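Local coordinates for ornithine carbamoyltransferase (Campylobacter jejuni subsp. jejuni, PDB 3TPF), which catalyses the reversible transfer of the carbamoyl group from carbamoyl phosphate to L-ornithine, giving L-citrulline and phosphate, a step of arginine biosynthesis, at residues F11-E14 against E15-L19; K82-A85 against R86-A90; N100-E103 against T104-F108. All blocks are in the same frame, centred on the assembly; numbering follows the deposited sequence.

Contact 1. Residues F11-E14 against E15-L19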
ATOM      1  N   PHE B  11     -27.285   3.046 -17.041  1.00 45.99           N
ATOM      2  CA  PHE B  11     -27.204   1.831 -17.868  1.00 47.24           C
ATOM      3  C   PHE B  11     -28.538   1.158 -18.166  1.00 49.72           C
ATOM      4  O   PHE B  11     -29.546   1.412 -17.485  1.00 53.23           O
ATOM      5  CB  PHE B  11     -26.248   0.854 -17.276  1.00 46.68           C
ATOM      6  CG  PHE B  11     -24.876   1.410 -17.161  1.00 45.92           C
ATOM      7  CD1 PHE B  11     -24.540   2.223 -16.078  1.00 44.45           C
ATOM      8  CD2 PHE B  11     -23.948   1.190 -18.167  1.00 47.75           C
ATOM      9  CE1 PHE B  11     -23.319   2.758 -15.982  1.00 42.78           C
ATOM     10  CE2 PHE B  11     -22.697   1.754 -18.086  1.00 45.55           C
ATOM     11  CZ  PHE B  11     -22.401   2.531 -16.990  1.00 44.36           C
ATOM     12  N   SER B  12     -28.548   0.393 -19.259  1.00 48.90           N
ATOM     13  CA  SER B  12     -29.750  -0.269 -19.703  1.00 50.60           C
ATOM     14  C   SER B  12     -29.853  -1.626 -19.054  1.00 50.42           C
ATOM     15  O   SER B  12     -28.866  -2.226 -18.599  1.00 48.81           O
ATOM     16  CB  SER B  12     -29.765  -0.460 -21.195  1.00 52.58           C
ATOM     17  OG  SER B  12     -28.745  -1.343 -21.623  1.00 52.23           O
ATOM     18  N   LYS B  13     -31.082  -2.080 -18.952  1.00 52.59           N
ATOM     19  CA  LYS B  13     -31.391  -3.439 -18.529  1.00 53.17           C
ATOM     20  C   LYS B  13     -30.402  -4.411 -19.184  1.00 53.28           C
ATOM     21  O   LYS B  13     -29.817  -5.258 -18.541  1.00 52.00           O
ATOM     22  CB  LYS B  13     -32.822  -3.781 -18.949  1.00 56.46           C
ATOM     23  CG  LYS B  13     -33.327  -5.095 -18.418  1.00 58.62           C
ATOM     24  CD  LYS B  13     -34.630  -5.584 -19.028  1.00 64.27           C
ATOM     25  CE  LYS B  13     -34.975  -6.999 -18.487  1.00 66.77           C
ATOM     26  NZ  LYS B  13     -36.277  -7.628 -18.897  1.00 73.52           N
ATOM     27  N   GLU B  14     -30.248  -4.275 -20.490  1.00 55.53           N
ATOM     28  CA  GLU B  14     -29.395  -5.173 -21.272  1.00 56.22           C
ATOM     29  C   GLU B  14     -27.922  -5.048 -20.865  1.00 52.40           C
ATOM     30  O   GLU B  14     -27.212  -6.019 -20.719  1.00 51.88           O
ATOM     31  CB  GLU B  14     -29.530  -4.868 -22.748  1.00 60.70           C
ATOM     32  CG  GLU B  14     -30.866  -5.263 -23.348  1.00 66.26           C
ATOM     33  CD  GLU B  14     -32.014  -4.248 -23.113  1.00 70.48           C
ATOM     34  OE1 GLU B  14     -31.769  -2.999 -22.938  1.00 68.93           O
ATOM     35  OE2 GLU B  14     -33.189  -4.736 -23.132  1.00 73.82           O
ATOM     36  N   GLU B  15     -27.471  -3.830 -20.717  1.00 49.72           N
ATOM     37  CA  GLU B  15     -26.137  -3.626 -20.265  1.00 47.52           C
ATOM     38  C   GLU B  15     -25.874  -4.287 -18.888  1.00 44.58           C
ATOM     39  O   GLU B  15     -24.836  -4.886 -18.682  1.00 43.05           O
ATOM     40  CB  GLU B  15     -25.803  -2.134 -20.257  1.00 47.87           C
ATOM     41  CG  GLU B  15     -25.524  -1.629 -21.664  1.00 51.20           C
ATOM     42  CD  GLU B  15     -25.403  -0.120 -21.772  1.00 52.55           C
ATOM     43  OE1 GLU B  15     -26.197   0.605 -21.115  1.00 54.00           O
ATOM     44  OE2 GLU B  15     -24.503   0.333 -22.521  1.00 53.60           O
ATOM     45  N   ILE B  16     -26.762  -4.087 -17.932  1.00 43.30           N
ATOM     46  CA  ILE B  16     -26.507  -4.574 -16.564  1.00 41.13           C
ATOM     47  C   ILE B  16     -26.513  -6.096 -16.625  1.00 42.45           C
ATOM     48  O   ILE B  16     -25.657  -6.745 -16.078  1.00 40.97           O
ATOM     49  CB  ILE B  16     -27.564  -4.126 -15.557  1.00 40.53           C
ATOM     50  CG1 ILE B  16     -27.355  -2.670 -15.220  1.00 39.47           C
ATOM     51  CG2 ILE B  16     -27.530  -4.966 -14.308  1.00 38.48           C
ATOM     52  CD1 ILE B  16     -28.661  -1.915 -14.958  1.00 41.26           C
ATOM     53  N   LEU B  17     -27.482  -6.659 -17.317  1.00 44.62           N
ATOM     54  CA  LEU B  17     -27.582  -8.104 -17.379  1.00 46.74           C
ATOM     55  C   LEU B  17     -26.351  -8.720 -18.081  1.00 48.31           C
ATOM     56  O   LEU B  17     -25.910  -9.832 -17.752  1.00 50.80           O
ATOM     57  CB  LEU B  17     -28.882  -8.603 -18.063  1.00 49.34           C
ATOM     58  CG  LEU B  17     -30.182  -8.486 -17.238  1.00 49.38           C
ATOM     59  CD1 LEU B  17     -31.361  -8.959 -18.062  1.00 50.91           C
ATOM     60  CD2 LEU B  17     -30.092  -9.174 -15.881  1.00 46.61           C
ATOM     61  N   SER B  18     -25.763  -7.994 -19.004  1.00 48.55           N
ATOM     62  CA  SER B  18     -24.649  -8.569 -19.708  1.00 49.80           C
ATOM     63  C   SER B  18     -23.386  -8.498 -18.830  1.00 46.13           C
ATOM     64  O   SER B  18     -22.476  -9.282 -19.025  1.00 46.66           O
ATOM     65  CB  SER B  18     -24.435  -7.878 -21.044  1.00 52.72           C
ATOM     66  OG  SER B  18     -23.472  -6.875 -20.805  1.00 55.73           O
ATOM     67  N   LEU B  19     -23.336  -7.538 -17.921  1.00 42.81           N
ATOM     68  CA  LEU B  19     -22.268  -7.465 -16.947  1.00 40.69           C
ATOM     69  C   LEU B  19     -22.303  -8.679 -16.009  1.00 41.37           C
ATOM     70  O   LEU B  19     -21.320  -9.383 -15.765  1.00 42.17           O
ATOM     71  CB  LEU B  19     -22.369  -6.199 -16.115  1.00 39.62           C
ATOM     72  CG  LEU B  19     -21.805  -4.866 -16.671  1.00 39.01           C
ATOM     73  CD1 LEU B  19     -22.004  -3.722 -15.687  1.00 37.22           C
ATOM     74  CD2 LEU B  19     -20.331  -5.027 -17.037  1.00 38.24           C
TER
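Ser-12 and Glu-15 form a capping box at the start of helix 13-28, the first helix of the carbamoyl phosphate-binding domain, and the contact is the first turn closing on itself. Ser-12 holds the N-cap position. Its hydroxyl sits between its own backbone N and carbonyl carbon (chi1 65°), a setting that brings OG over the open end of the helix, where it accepts from Glu-15 N at 2.9 Å. The return bond runs from Ser-12 N to Glu-15 OE1, 3.0 Å long and bent little from straight (161°); the carboxylate oxygen receives it on its anti lone pair, away from OE2. A weak bond from Ser-12 OG to the same OE1, 3.2 Å, adds a third, weaker link. Serine suits the cap because its hydroxyl is short enough to bend back on the backbone, and glutamate three residues on is long enough to reach the cap's N-H.

Just before the cap, Phe-11 crosses Glu-15 at about a right angle, with its CD2 3.8 Å from Glu-15 OE1 and ring and carboxylate planes 54° apart. Lys-3 makes a cation-pi contact with this ring. Phe-11 CB meets Ile-16 CG1 at 4.2 Å, the pairing of a hydrophobic staple, and Ile-16 continues inward against Leu-130 and Leu-133 of helix 126-138. On another side of the turn, Lys-13 and Leu-17 lie alongside each other, pointing the same way, CE to CD1 4.1 Å; both also touch helix 157-169.

Two N-H groups that helical bonding cannot serve are thus supplied by side chains, and the Glu-15 charge, beside the positive end of the helix dipole, is probably stabilised there.

Contact 2. Residues K82-A85 against R86-A90; sequences KDTA and RVIGA
Lys-82 O and Thr-84 O accept from Arg-86 N and Ile-88 N at 2.9 Å each in the helical i to i+4 pattern, and Ala-85 O likewise takes Gly-89 N near the end of helix 81-91.

Arg-86 adds a side-chain bond to this ladder. Its chain is extended as far as CD and then bends at chi3 (-76°), which turns NE back to Lys-82 O at 3.2 Å. That carbonyl is therefore gripped twice, since NE and the backbone N of Arg-86 reach it from opposite faces of its plane; NE stands well above the plane instead of on a lone pair. Beyond the bend, NH2 meets Asp-83 OD1 at 3.1 Å in a salt bridge whose hydrogen bond is weak, with carboxylate and guanidinium planes 28° apart. On its other flank the guanidinium has the aliphatic part of Lys-82, CD to NH2 3.6 Å, the two side chains running side by side.

Helix 81-91 belongs to the carbamoyl phosphate-binding domain, and these charges face a neighbouring subunit, as expected where such carbamoyltransferases assemble into trimers. Glu-276 of that subunit forms salt bridges with both Arg-86 NH2 and Lys-82 NZ, which probably offsets the repulsion between these two nitrogens, 4.4 Å apart; Arg-266 of the same subunit pairs with Asp-83 OD2.

The apolar side of the turn joins Thr-84 to Ile-88. The threonine methyl, anti to the backbone N, lies alongside the isoleucine and points the same way, so that CG2 packs on CD1. Threonine suits this buried position because its methyl meets an apolar neighbour while its hydroxyl, OG1, is hydrogen-bonded to Glu-79. Small Ala-85 lets the helix come close to Phe-108 and Tyr-111 of helix 102-111.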
ATOM      1  N   LYS B  82     -10.230  18.786  -9.600  1.00 65.02           N
ATOM      2  CA  LYS B  82      -9.930  18.866 -11.040  1.00 66.10           C
ATOM      3  C   LYS B  82      -8.435  18.743 -11.346  1.00 62.78           C
ATOM      4  O   LYS B  82      -8.031  18.140 -12.360  1.00 60.90           O
ATOM      5  CB  LYS B  82     -10.496  20.141 -11.694  1.00 74.01           C
ATOM      6  CG  LYS B  82     -10.106  21.496 -11.103  1.00 81.82           C
ATOM      7  CD  LYS B  82     -10.676  22.642 -11.974  1.00 87.30           C
ATOM      8  CE  LYS B  82     -10.578  24.030 -11.336  1.00 90.49           C
ATOM      9  NZ  LYS B  82     -10.432  25.180 -12.290  1.00 91.95           N
ATOM     10  N   ASP B  83      -7.623  19.278 -10.455  1.00 61.17           N
ATOM     11  CA  ASP B  83      -6.162  19.137 -10.586  1.00 61.18           C
ATOM     12  C   ASP B  83      -5.693  17.734 -10.395  1.00 59.13           C
ATOM     13  O   ASP B  83      -4.888  17.206 -11.173  1.00 60.17           O
ATOM     14  CB  ASP B  83      -5.458  19.968  -9.560  1.00 63.71           C
ATOM     15  CG  ASP B  83      -5.526  21.418  -9.861  1.00 66.67           C
ATOM     16  OD1 ASP B  83      -6.019  21.753 -10.962  1.00 67.67           O
ATOM     17  OD2 ASP B  83      -5.089  22.222  -9.022  1.00 67.94           O
ATOM     18  N   THR B  84      -6.227  17.098  -9.371  1.00 57.62           N
ATOM     19  CA  THR B  84      -5.872  15.717  -9.124  1.00 55.34           C
ATOM     20  C   THR B  84      -6.326  14.894 -10.313  1.00 52.47           C
ATOM     21  O   THR B  84      -5.566  14.100 -10.858  1.00 51.93           O
ATOM     22  CB  THR B  84      -6.498  15.202  -7.844  1.00 56.02           C
ATOM     23  OG1 THR B  84      -6.147  16.110  -6.793  1.00 60.06           O
ATOM     24  CG2 THR B  84      -6.009  13.788  -7.513  1.00 54.05           C
ATOM     25  N   ALA B  85      -7.561  15.117 -10.718  1.00 50.42           N
ATOM     26  CA  ALA B  85      -8.132  14.373 -11.807  1.00 49.11           C
ATOM     27  C   ALA B  85      -7.291  14.486 -13.025  1.00 50.60           C
ATOM     28  O   ALA B  85      -7.075  13.504 -13.753  1.00 49.92           O
ATOM     29  CB  ALA B  85      -9.499  14.859 -12.102  1.00 50.42           C
ATOM     30  N   ARG B  86      -6.767  15.676 -13.271  1.00 54.12           N
ATOM     31  CA  ARG B  86      -6.035  15.906 -14.555  1.00 55.10           C
ATOM     32  C   ARG B  86      -4.630  15.340 -14.540  1.00 53.42           C
ATOM     33  O   ARG B  86      -4.027  15.201 -15.585  1.00 52.39           O
ATOM     34  CB  ARG B  86      -5.975  17.350 -14.913  1.00 58.53           C
ATOM     35  CG  ARG B  86      -7.252  17.847 -15.533  1.00 60.10           C
ATOM     36  CD  ARG B  86      -7.170  19.327 -15.857  1.00 63.19           C
ATOM     37  NE  ARG B  86      -7.299  20.156 -14.677  1.00 66.21           N
ATOM     38  CZ  ARG B  86      -7.401  21.477 -14.726  1.00 72.70           C
ATOM     39  NH1 ARG B  86      -7.420  22.098 -15.904  1.00 75.38           N
ATOM     40  NH2 ARG B  86      -7.491  22.197 -13.606  1.00 75.60           N
ATOM     41  N   VAL B  87      -4.145  14.986 -13.354  1.00 51.68           N
ATOM     42  CA  VAL B  87      -2.922  14.174 -13.258  1.00 50.71           C
ATOM     43  C   VAL B  87      -3.229  12.674 -13.234  1.00 48.24           C
ATOM     44  O   VAL B  87      -2.826  11.946 -14.122  1.00 49.98           O
ATOM     45  CB  VAL B  87      -2.044  14.465 -11.999  1.00 51.11           C
ATOM     46  CG1 VAL B  87      -0.835  13.538 -12.029  1.00 49.81           C
ATOM     47  CG2 VAL B  87      -1.577  15.901 -11.899  1.00 52.83           C
ATOM     48  N   ILE B  88      -3.889  12.202 -12.183  1.00 46.70           N
ATOM     49  CA  ILE B  88      -4.066  10.760 -11.956  1.00 44.59           C
ATOM     50  C   ILE B  88      -4.837  10.170 -13.128  1.00 46.05           C
ATOM     51  O   ILE B  88      -4.457   9.133 -13.713  1.00 45.86           O
ATOM     52  CB  ILE B  88      -4.841  10.445 -10.681  1.00 43.61           C
ATOM     53  CG1 ILE B  88      -4.005  10.772  -9.467  1.00 45.63           C
ATOM     54  CG2 ILE B  88      -5.144   8.973 -10.558  1.00 40.69           C
ATOM     55  CD1 ILE B  88      -4.734  10.848  -8.131  1.00 46.11           C
ATOM     56  N   GLY B  89      -5.916  10.849 -13.517  1.00 45.60           N
ATOM     57  CA  GLY B  89      -6.772  10.323 -14.608  1.00 44.83           C
ATOM     58  C   GLY B  89      -6.091  10.232 -15.955  1.00 45.11           C
ATOM     59  O   GLY B  89      -6.697   9.766 -16.949  1.00 46.02           O
ATOM     60  N   ALA B  90      -4.882  10.762 -16.023  1.00 45.87           N
ATOM     61  CA  ALA B  90      -4.178  10.826 -17.288  1.00 48.46           C
ATOM     62  C   ALA B  90      -3.173   9.752 -17.346  1.00 50.95           C
ATOM     63  O   ALA B  90      -2.661   9.406 -18.398  1.00 51.58           O
ATOM     64  CB  ALA B  90      -3.532  12.166 -17.468  1.00 48.50           C
TER

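Contact 3. Residues N100-E103 against T104-F108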
ATOM      1  N   ASN B 100     -16.725  10.175   0.263  1.00 51.80           N
ATOM      2  CA  ASN B 100     -17.691  10.758   1.245  1.00 54.36           C
ATOM      3  C   ASN B 100     -18.890  11.388   0.529  1.00 55.24           C
ATOM      4  O   ASN B 100     -20.041  11.119   0.887  1.00 55.56           O
ATOM      5  CB  ASN B 100     -17.014  11.822   2.124  1.00 57.71           C
ATOM      6  CG  ASN B 100     -15.823  11.286   2.936  1.00 57.23           C
ATOM      7  OD1 ASN B 100     -15.980  10.285   3.634  1.00 58.67           O
ATOM      8  ND2 ASN B 100     -14.637  11.941   2.853  1.00 55.92           N
ATOM      9  N   LYS B 101     -18.616  12.144  -0.534  1.00 56.05           N
ATOM     10  CA  LYS B 101     -19.663  12.880  -1.289  1.00 58.71           C
ATOM     11  C   LYS B 101     -19.677  12.610  -2.825  1.00 57.37           C
ATOM     12  O   LYS B 101     -18.683  12.774  -3.523  1.00 57.17           O
ATOM     13  CB  LYS B 101     -19.530  14.359  -1.057  1.00 63.44           C
ATOM     14  CG  LYS B 101     -19.806  14.900   0.370  1.00 68.64           C
ATOM     15  CD  LYS B 101     -18.503  15.120   1.171  1.00 72.39           C
ATOM     16  CE  LYS B 101     -17.548  16.159   0.520  1.00 73.50           C
ATOM     17  NZ  LYS B 101     -16.089  16.094   0.902  1.00 70.71           N
ATOM     18  N   HIS B 102     -20.830  12.201  -3.351  1.00 56.14           N
ATOM     19  CA  HIS B 102     -20.967  11.871  -4.775  1.00 53.38           C
ATOM     20  C   HIS B 102     -20.435  12.991  -5.692  1.00 54.36           C
ATOM     21  O   HIS B 102     -19.853  12.742  -6.763  1.00 53.21           O
ATOM     22  CB  HIS B 102     -22.417  11.562  -5.127  1.00 52.95           C
ATOM     23  CG  HIS B 102     -22.563  10.776  -6.403  1.00 49.70           C
ATOM     24  ND1 HIS B 102     -22.174   9.471  -6.491  1.00 46.26           N
ATOM     25  CD2 HIS B 102     -23.078  11.096  -7.617  1.00 49.33           C
ATOM     26  CE1 HIS B 102     -22.429   9.013  -7.705  1.00 45.43           C
ATOM     27  NE2 HIS B 102     -22.988   9.975  -8.410  1.00 46.57           N
ATOM     28  N   GLU B 103     -20.660  14.229  -5.293  1.00 56.74           N
ATOM     29  CA  GLU B 103     -20.250  15.338  -6.119  1.00 58.84           C
ATOM     30  C   GLU B 103     -18.782  15.179  -6.513  1.00 56.68           C
ATOM     31  O   GLU B 103     -18.389  15.486  -7.648  1.00 56.09           O
ATOM     32  CB  GLU B 103     -20.464  16.637  -5.389  1.00 64.02           C
ATOM     33  CG  GLU B 103     -19.851  17.844  -6.107  1.00 68.57           C
ATOM     34  CD  GLU B 103     -20.304  18.028  -7.575  1.00 70.91           C
ATOM     35  OE1 GLU B 103     -21.503  17.658  -7.870  1.00 68.18           O
ATOM     36  OE2 GLU B 103     -19.448  18.562  -8.404  1.00 69.83           O
ATOM     37  N   THR B 104     -17.984  14.711  -5.557  1.00 53.71           N
ATOM     38  CA  THR B 104     -16.559  14.462  -5.767  1.00 51.14           C
ATOM     39  C   THR B 104     -16.320  13.499  -6.912  1.00 48.79           C
ATOM     40  O   THR B 104     -15.433  13.694  -7.712  1.00 47.26           O
ATOM     41  CB  THR B 104     -15.875  13.903  -4.510  1.00 50.37           C
ATOM     42  OG1 THR B 104     -16.061  14.820  -3.412  1.00 53.40           O
ATOM     43  CG2 THR B 104     -14.400  13.658  -4.758  1.00 48.35           C
ATOM     44  N   LEU B 105     -17.126  12.480  -7.006  1.00 47.72           N
ATOM     45  CA  LEU B 105     -16.960  11.588  -8.125  1.00 48.06           C
ATOM     46  C   LEU B 105     -17.252  12.335  -9.401  1.00 49.82           C
ATOM     47  O   LEU B 105     -16.594  12.134 -10.417  1.00 51.53           O
ATOM     48  CB  LEU B 105     -17.951  10.412  -8.031  1.00 47.34           C
ATOM     49  CG  LEU B 105     -17.517   9.229  -7.168  1.00 44.91           C
ATOM     50  CD1 LEU B 105     -18.638   8.275  -6.858  1.00 42.97           C
ATOM     51  CD2 LEU B 105     -16.418   8.582  -7.959  1.00 43.60           C
ATOM     52  N   LEU B 106     -18.316  13.116  -9.380  1.00 52.40           N
ATOM     53  CA  LEU B 106     -18.805  13.728 -10.620  1.00 54.07           C
ATOM     54  C   LEU B 106     -17.744  14.707 -11.106  1.00 57.12           C
ATOM     55  O   LEU B 106     -17.336  14.735 -12.262  1.00 59.96           O
ATOM     56  CB  LEU B 106     -20.156  14.418 -10.395  1.00 55.29           C
ATOM     57  CG  LEU B 106     -21.409  13.528 -10.266  1.00 54.09           C
ATOM     58  CD1 LEU B 106     -22.552  14.397  -9.790  1.00 56.19           C
ATOM     59  CD2 LEU B 106     -21.900  12.856 -11.553  1.00 51.92           C
ATOM     60  N   GLU B 107     -17.260  15.505 -10.169  1.00 59.85           N
ATOM     61  CA  GLU B 107     -16.252  16.534 -10.454  1.00 58.64           C
ATOM     62  C   GLU B 107     -14.963  15.898 -11.003  1.00 55.09           C
ATOM     63  O   GLU B 107     -14.353  16.412 -11.917  1.00 56.43           O
ATOM     64  CB  GLU B 107     -15.933  17.339  -9.186  1.00 59.87           C
ATOM     65  CG  GLU B 107     -14.758  18.301  -9.315  1.00 61.54           C
ATOM     66  CD  GLU B 107     -15.042  19.585 -10.121  1.00 65.57           C
ATOM     67  OE1 GLU B 107     -16.189  19.796 -10.640  1.00 67.72           O
ATOM     68  OE2 GLU B 107     -14.084  20.398 -10.221  1.00 67.48           O
ATOM     69  N   PHE B 108     -14.554  14.792 -10.419  1.00 50.49           N
ATOM     70  CA  PHE B 108     -13.383  14.063 -10.920  1.00 47.78           C
ATOM     71  C   PHE B 108     -13.619  13.526 -12.335  1.00 46.55           C
ATOM     72  O   PHE B 108     -12.777  13.681 -13.196  1.00 46.96           O
ATOM     73  CB  PHE B 108     -13.061  12.904  -9.990  1.00 44.68           C
ATOM     74  CG  PHE B 108     -11.694  12.335 -10.177  1.00 42.72           C
ATOM     75  CD1 PHE B 108     -11.423  11.482 -11.268  1.00 40.79           C
ATOM     76  CD2 PHE B 108     -10.699  12.570  -9.238  1.00 41.76           C
ATOM     77  CE1 PHE B 108     -10.183  10.921 -11.413  1.00 39.36           C
ATOM     78  CE2 PHE B 108      -9.475  11.977  -9.365  1.00 41.05           C
ATOM     79  CZ  PHE B 108      -9.215  11.143 -10.455  1.00 39.88           C
TER
HETATM   80  O   HOH W   1     -16.406  13.529  -0.612  1.00 39.49           O
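His-102 lies across both Leu-105 and Leu-106 in the first turn of helix 102-111, meeting each obliquely. Its ring is carried by a CG anti to the backbone N (chi1 -160°), which leans the ring toward the following turn, although CB itself sets off away from it: ND1 comes 3.8 Å from Leu-105 CD1, while CD2 is 4.0 Å from Leu-106 CG. The two leucines, being neighbours in sequence, reach different parts of the imidazole. Histidine fits this buried spot because CD2 packs on Leu-106 and the ND1-CE1 side lies against Leu-105, while ND1 also hydrogen-bonds to Ser-121 OG; Tyr-124 meets the ring edge-to-face.

The backbone opens with Thr-104 N donating to Lys-101 O at 2.9 Å, then settles into regular bonds such as Glu-107 N to Glu-103 O. This helix is the crossover of a beta-alpha-beta unit, strand 94-98, helix 102-111 and strand 116-118, in the parallel sheet of the carbamoyl phosphate-binding domain. Leu-105 packs down on Met-97 and Val-116 of those strands, and Phe-108 does the same one turn later, as suits large apolar side chains on the sheet-facing side.

Glu-103 and Glu-107, one turn apart, both carry CG anti to the backbone N and bend at chi2. The bends bring Glu-103 OE2 within 4.1 Å of Glu-107 OE1, with the carboxylate planes 45° apart. Arg-110 NH1 makes salt bridges with both oxygens and probably offsets their mutual repulsion.

At the helix start a water accepts from Lys-101 N at 2.6 Å and, weakly, from Lys-101 NZ, whose chain curls back; the same water is hydrogen-bonded to Thr-104 OG1, 3.1 Å away.

In the fold
All three contacts are local ones along helices of the carbamoyl phosphate-binding domain, contacts 1 and 3 at helix starts and contact 2 within helix 81-91. Contacts 2 and 3 are neighbours, their centres 13 Å apart: Ala-85 CB packs on Phe-108 O at 3.7 Å, and Lys-82 CB on Glu-107 OE2 at 3.9 Å. Contact 1 stands apart, its nearest atoms about 10 Å from those of contact 3 and about 17 Å from those of contact 2. Contacts 1 and 3 lie near the predicted carbamoyl phosphate site, with the side chains of Phe-11 and His-102 each about 7 Å from that of Pro-126. In contact 2, Thr-84 is about 8 Å from Gln-74, predicted to bind carbamoyl phosphate, side chain to side chain.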